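Local coordinates for YjbQ family protein (Aeropyrum pernix, PDB 2P6H) that is of unknown function but belongs to the uncharacterised YjbQ (UPF0047) family and assembles with two further protein chains, at residues 12-20 against 58-66. Numbering follows the deposited sequence.
Sequences RRLQVLDVT and MEDIVEFIR. With SO4 (sulfate ion), chain D.
Leu14 and Val16 bring strand 15-18, at the edge of the three-stranded antiparallel sheet within this chain, and the turn before it onto helix 55-69. Strand and helix run roughly antiparallel, at 142° between their directions, and their axes come within 7.7 Å. Leu14 enters with its CB against Val62 CG1 at 3.7 Å, while its CD2 slides past Ile65 CG2, 4.0 Å away. Val16 holds CG1 anti to its own nitrogen (chi1 174°), so CG1 meets Met58 CE and CG2, beside the backbone N, lies 3.7 Å from Ile61 CG2 and against Val62 CG2. Met58 bends at its last torsion and lays its methyl on the strand backbone, CE lying 3.1 Å from Val16 O. Beyond these residues, Val16 leans on Leu115 and Ile65 on Val117, both in the middle strand of the sheet; Ile61 and Phe64 also pack on Leu88 of the second subunit. No direct hydrogen bond links the two segments. A water takes the N-H of Val16 at 3.2 Å and donates to Met58 O, and a sulfate ion, probably from the crystallisation liquor, joins the other end. Leu14 N donates to sulfate O2 at 2.9 Å, and Arg66 NH1 reaches O4 at 2.7 Å in a nearly straight bond (168°), with NH2 bonded to O1. The Arg12 guanidinium turns a face to O3, so two arginines from different segments gather round one anion. At Leu14, an alanine here would keep CB on Val62 but probably leave Ile65 CG2 without its Leu14 neighbour and open a gap beside sulfate O4, where CD1 lies. Oil and charge thus divide the work: aliphatic side chains and the Met58 methyl pack strand against helix, while a backbone N-H and the arginines form a spot suited to an anion, whose natural occupant, if any, is unknown.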
ATOM      1  N   ARG A  12     -10.107  -8.945  20.200  1.00 39.09           N
ATOM      2  CA  ARG A  12     -10.331 -10.205  19.486  1.00 38.26           C
ATOM      3  C   ARG A  12      -9.135 -10.600  18.605  1.00 36.32           C
ATOM      4  O   ARG A  12      -8.289  -9.786  18.256  1.00 35.07           O
ATOM      5  CB  ARG A  12     -11.582 -10.052  18.621  1.00 41.91           C
ATOM      6  CG  ARG A  12     -12.854 -10.458  19.364  1.00 47.53           C
ATOM      7  CD  ARG A  12     -13.284 -11.894  19.039  1.00 51.73           C
ATOM      8  NE  ARG A  12     -12.119 -12.738  18.759  1.00 55.07           N
ATOM      9  CZ  ARG A  12     -12.119 -13.981  19.274  1.00 56.27           C
ATOM     10  NH1 ARG A  12     -13.163 -14.421  19.954  1.00 57.34           N
ATOM     11  NH2 ARG A  12     -11.024 -14.738  19.163  1.00 56.96           N
ATOM     12  N   ARG A  13      -9.090 -11.854  18.162  1.00 33.06           N
ATOM     13  CA  ARG A  13      -8.044 -12.279  17.248  1.00 32.79           C
ATOM     14  C   ARG A  13      -8.042 -11.394  16.013  1.00 30.77           C
ATOM     15  O   ARG A  13      -7.026 -10.849  15.604  1.00 29.68           O
ATOM     16  CB  ARG A  13      -8.284 -13.741  16.856  1.00 34.83           C
ATOM     17  CG  ARG A  13      -7.105 -14.327  16.075  1.00 38.37           C
ATOM     18  CD  ARG A  13      -7.373 -15.751  15.571  1.00 41.11           C
ATOM     19  NE  ARG A  13      -6.103 -16.419  15.263  1.00 45.10           N
ATOM     20  CZ  ARG A  13      -6.147 -17.700  14.846  1.00 45.99           C
ATOM     21  NH1 ARG A  13      -7.307 -18.302  14.647  1.00 44.74           N
ATOM     22  NH2 ARG A  13      -5.007 -18.387  14.705  1.00 46.75           N
ATOM     23  N   LEU A  14      -9.208 -11.251  15.392  1.00 29.56           N
ATOM     24  CA  LEU A  14      -9.336 -10.379  14.193  1.00 29.23           C
ATOM     25  C   LEU A  14     -10.291  -9.285  14.572  1.00 29.55           C
ATOM     26  O   LEU A  14     -11.385  -9.521  15.068  1.00 27.27           O
ATOM     27  CB  LEU A  14      -9.828 -11.085  12.849  1.00 31.79           C
ATOM     28  CG  LEU A  14      -8.800 -12.076  12.298  1.00 34.17           C
ATOM     29  CD1 LEU A  14      -8.829 -13.419  13.031  1.00 36.42           C
ATOM     30  CD2 LEU A  14      -9.014 -12.394  10.818  1.00 37.68           C
ATOM     31  N   GLN A  15      -9.879  -8.047  14.336  1.00 27.77           N
ATOM     32  CA  GLN A  15     -10.737  -6.932  14.671  1.00 28.66           C
ATOM     33  C   GLN A  15     -10.284  -5.670  13.961  1.00 27.44           C
ATOM     34  O   GLN A  15      -9.092  -5.421  13.809  1.00 27.04           O
ATOM     35  CB  GLN A  15     -10.736  -6.747  16.198  1.00 30.11           C
ATOM     36  CG  GLN A  15     -11.276  -5.419  16.717  1.00 33.06           C
ATOM     37  CD  GLN A  15     -11.250  -5.321  18.241  1.00 33.86           C
ATOM     38  OE1 GLN A  15     -10.322  -5.799  18.891  1.00 34.34           O
ATOM     39  NE2 GLN A  15     -12.264  -4.675  18.811  1.00 36.62           N
ATOM     40  N   VAL A  16     -11.252  -4.893  13.494  1.00 27.28           N
ATOM     41  CA  VAL A  16     -10.960  -3.637  12.818  1.00 26.67           C
ATOM     42  C   VAL A  16     -11.408  -2.522  13.749  1.00 28.40           C
ATOM     43  O   VAL A  16     -12.539  -2.553  14.246  1.00 29.94           O
ATOM     44  CB  VAL A  16     -11.723  -3.528  11.488  1.00 25.82           C
ATOM     45  CG1 VAL A  16     -11.503  -2.153  10.878  1.00 27.01           C
ATOM     46  CG2 VAL A  16     -11.278  -4.621  10.531  1.00 26.64           C
ATOM     47  N   LEU A  17     -10.520  -1.558  13.987  1.00 28.19           N
ATOM     48  CA  LEU A  17     -10.817  -0.440  14.879  1.00 29.00           C
ATOM     49  C   LEU A  17     -10.599   0.896  14.178  1.00 28.13           C
ATOM     50  O   LEU A  17      -9.617   1.065  13.469  1.00 25.75           O
ATOM     51  CB  LEU A  17      -9.907  -0.466  16.115  1.00 31.46           C
ATOM     52  CG  LEU A  17      -9.888  -1.745  16.950  1.00 34.45           C
ATOM     53  CD1 LEU A  17      -9.013  -1.569  18.175  1.00 36.26           C
ATOM     54  CD2 LEU A  17     -11.302  -2.064  17.372  1.00 36.49           C
ATOM     55  N   ASP A  18     -11.523   1.835  14.389  1.00 27.60           N
ATOM     56  CA  ASP A  18     -11.429   3.192  13.839  1.00 27.84           C
ATOM     57  C   ASP A  18     -10.603   4.043  14.814  1.00 28.57           C
ATOM     58  O   ASP A  18     -11.065   4.379  15.915  1.00 28.58           O
ATOM     59  CB  ASP A  18     -12.821   3.812  13.705  1.00 29.26           C
ATOM     60  CG  ASP A  18     -12.790   5.218  13.114  1.00 29.56           C
ATOM     61  OD1 ASP A  18     -11.696   5.813  12.963  1.00 28.93           O
ATOM     62  OD2 ASP A  18     -13.880   5.739  12.797  1.00 31.62           O
ATOM     63  N   VAL A  19      -9.387   4.397  14.412  1.00 27.77           N
ATOM     64  CA  VAL A  19      -8.505   5.199  15.282  1.00 26.61           C
ATOM     65  C   VAL A  19      -8.322   6.628  14.749  1.00 26.00           C
ATOM     66  O   VAL A  19      -7.414   7.352  15.137  1.00 25.68           O
ATOM     67  CB  VAL A  19      -7.130   4.506  15.444  1.00 28.12           C
ATOM     68  CG1 VAL A  19      -7.311   3.132  16.086  1.00 26.84           C
ATOM     69  CG2 VAL A  19      -6.464   4.344  14.090  1.00 24.61           C
ATOM     70  N   THR A  20      -9.191   7.068  13.846  1.00 26.64           N
ATOM     71  CA  THR A  20      -9.122   8.433  13.282  1.00 27.26           C
ATOM     72  C   THR A  20      -9.031   9.498  14.362  1.00 30.37           C
ATOM     73  O   THR A  20      -8.265  10.448  14.271  1.00 28.15           O
ATOM     74  CB  THR A  20     -10.369   8.734  12.450  1.00 27.51           C
ATOM     75  OG1 THR A  20     -10.629   7.629  11.581  1.00 27.65           O
ATOM     76  CG2 THR A  20     -10.142   9.988  11.600  1.00 28.24           C
ATOM     77  N   MET A  58     -17.112  -3.365   8.691  1.00 26.41           N
ATOM     78  CA  MET A  58     -15.944  -3.707   9.488  1.00 27.11           C
ATOM     79  C   MET A  58     -15.936  -5.195   9.813  1.00 27.01           C
ATOM     80  O   MET A  58     -14.873  -5.806   9.946  1.00 26.72           O
ATOM     81  CB  MET A  58     -15.923  -2.848  10.748  1.00 28.77           C
ATOM     82  CG  MET A  58     -15.631  -1.387  10.420  1.00 30.09           C
ATOM     83  SD  MET A  58     -15.985  -0.252  11.759  1.00 32.42           S
ATOM     84  CE  MET A  58     -14.736  -0.746  12.961  1.00 31.07           C
ATOM     85  N   GLU A  59     -17.126  -5.775   9.936  1.00 26.99           N
ATOM     86  CA  GLU A  59     -17.266  -7.212  10.149  1.00 26.93           C
ATOM     87  C   GLU A  59     -16.867  -7.903   8.884  1.00 26.13           C
ATOM     88  O   GLU A  59     -16.182  -8.918   8.889  1.00 26.53           O
ATOM     89  CB  GLU A  59     -18.722  -7.614  10.480  1.00 30.15           C
ATOM     90  CG  GLU A  59     -19.015  -7.525  11.979  1.00 36.40           C
ATOM     91  CD  GLU A  59     -20.391  -8.088  12.255  1.00 40.28           C
ATOM     92  OE1 GLU A  59     -20.495  -9.297  12.458  1.00 43.61           O
ATOM     93  OE2 GLU A  59     -21.346  -7.324  12.270  1.00 42.87           O
ATOM     94  N   ASP A  60     -17.321  -7.353   7.760  1.00 23.67           N
ATOM     95  CA  ASP A  60     -17.028  -7.959   6.463  1.00 23.82           C
ATOM     96  C   ASP A  60     -15.520  -7.995   6.183  1.00 22.63           C
ATOM     97  O   ASP A  60     -14.992  -8.904   5.584  1.00 21.75           O
ATOM     98  CB  ASP A  60     -17.702  -7.158   5.344  1.00 22.81           C
ATOM     99  CG  ASP A  60     -19.224  -7.352   5.335  1.00 24.00           C
ATOM    100  OD1 ASP A  60     -19.692  -8.372   5.840  1.00 23.45           O
ATOM    101  OD2 ASP A  60     -19.895  -6.490   4.783  1.00 22.80           O
ATOM    102  N   ILE A  61     -14.844  -6.897   6.611  1.00 21.33           N
ATOM    103  CA  ILE A  61     -13.415  -6.858   6.385  1.00 22.10           C
ATOM    104  C   ILE A  61     -12.702  -7.999   7.100  1.00 21.94           C
ATOM    105  O   ILE A  61     -11.806  -8.647   6.574  1.00 22.64           O
ATOM    106  CB  ILE A  61     -12.939  -5.511   6.888  1.00 22.39           C
ATOM    107  CG1 ILE A  61     -13.427  -4.434   5.898  1.00 21.16           C
ATOM    108  CG2 ILE A  61     -11.391  -5.527   6.937  1.00 20.40           C
ATOM    109  CD1 ILE A  61     -13.013  -2.985   6.179  1.00 22.36           C
ATOM    110  N   VAL A  62     -13.125  -8.259   8.347  1.00 22.11           N
ATOM    111  CA  VAL A  62     -12.523  -9.370   9.043  1.00 23.33           C
ATOM    112  C   VAL A  62     -12.810 -10.696   8.360  1.00 24.28           C
ATOM    113  O   VAL A  62     -11.943 -11.547   8.206  1.00 25.19           O
ATOM    114  CB  VAL A  62     -13.168  -9.393  10.394  1.00 24.13           C
ATOM    115  CG1 VAL A  62     -12.987 -10.769  11.033  1.00 25.29           C
ATOM    116  CG2 VAL A  62     -12.538  -8.342  11.288  1.00 23.22           C
ATOM    117  N   GLU A  63     -14.066 -10.898   7.933  1.00 24.47           N
ATOM    118  CA  GLU A  63     -14.389 -12.141   7.250  1.00 25.67           C
ATOM    119  C   GLU A  63     -13.637 -12.278   5.921  1.00 25.76           C
ATOM    120  O   GLU A  63     -13.212 -13.363   5.540  1.00 24.98           O
ATOM    121  CB  GLU A  63     -15.897 -12.209   7.018  1.00 28.68           C
ATOM    122  CG  GLU A  63     -16.318 -13.456   6.233  1.00 34.05           C
ATOM    123  CD  GLU A  63     -16.042 -14.730   7.019  1.00 37.15           C
ATOM    124  OE1 GLU A  63     -15.876 -14.659   8.249  1.00 35.18           O
ATOM    125  OE2 GLU A  63     -16.017 -15.790   6.399  1.00 40.94           O
ATOM    126  N   PHE A  64     -13.478 -11.164   5.214  1.00 24.01           N
ATOM    127  CA  PHE A  64     -12.756 -11.149   3.942  1.00 23.77           C
ATOM    128  C   PHE A  64     -11.323 -11.613   4.178  1.00 24.48           C
ATOM    129  O   PHE A  64     -10.775 -12.439   3.473  1.00 23.89           O
ATOM    130  CB  PHE A  64     -12.795  -9.711   3.388  1.00 22.61           C
ATOM    131  CG  PHE A  64     -11.945  -9.510   2.141  1.00 25.52           C
ATOM    132  CD1 PHE A  64     -12.233 -10.202   0.972  1.00 24.86           C
ATOM    133  CD2 PHE A  64     -10.931  -8.563   2.157  1.00 25.78           C
ATOM    134  CE1 PHE A  64     -11.494  -9.944  -0.184  1.00 26.20           C
ATOM    135  CE2 PHE A  64     -10.195  -8.309   0.997  1.00 26.41           C
ATOM    136  CZ  PHE A  64     -10.475  -8.997  -0.175  1.00 26.65           C
ATOM    137  N   ILE A  65     -10.723 -11.026   5.238  1.00 24.61           N
ATOM    138  CA  ILE A  65      -9.360 -11.373   5.610  1.00 24.93           C
ATOM    139  C   ILE A  65      -9.259 -12.853   6.024  1.00 26.64           C
ATOM    140  O   ILE A  65      -8.364 -13.578   5.639  1.00 26.13           O
ATOM    141  CB  ILE A  65      -8.909 -10.414   6.740  1.00 23.99           C
ATOM    142  CG1 ILE A  65      -8.590  -9.023   6.171  1.00 24.84           C
ATOM    143  CG2 ILE A  65      -7.627 -10.945   7.408  1.00 25.82           C
ATOM    144  CD1 ILE A  65      -8.584  -7.941   7.250  1.00 25.86           C
ATOM    145  N   ARG A  66     -10.240 -13.296   6.842  1.00 27.06           N
ATOM    146  CA  ARG A  66     -10.238 -14.682   7.286  1.00 29.41           C
ATOM    147  C   ARG A  66     -10.235 -15.643   6.099  1.00 29.91           C
ATOM    148  O   ARG A  66      -9.489 -16.612   6.052  1.00 29.60           O
ATOM    149  CB  ARG A  66     -11.485 -14.911   8.140  1.00 30.53           C
ATOM    150  CG  ARG A  66     -11.394 -16.190   8.970  1.00 33.36           C
ATOM    151  CD  ARG A  66     -12.764 -16.628   9.499  1.00 34.79           C
ATOM    152  NE  ARG A  66     -13.392 -15.540  10.254  1.00 37.13           N
ATOM    153  CZ  ARG A  66     -12.925 -15.303  11.492  1.00 38.11           C
ATOM    154  NH1 ARG A  66     -11.943 -16.038  11.985  1.00 38.65           N
ATOM    155  NH2 ARG A  66     -13.458 -14.318  12.221  1.00 39.09           N
TER
HETATM  156  S   SO4 D 502     -11.752 -14.647  15.523  1.00 68.24           S
HETATM  157  O1  SO4 D 502     -13.176 -14.463  15.125  1.00 67.17           O
HETATM  158  O2  SO4 D 502     -11.193 -13.310  15.942  1.00 66.34           O
HETATM  159  O3  SO4 D 502     -11.678 -15.615  16.679  1.00 67.27           O
HETATM  160  O4  SO4 D 502     -10.977 -15.202  14.387  1.00 66.33           O
HETATM  161  O   HOH W   1     -14.301  -5.837  12.925  1.00 49.02           O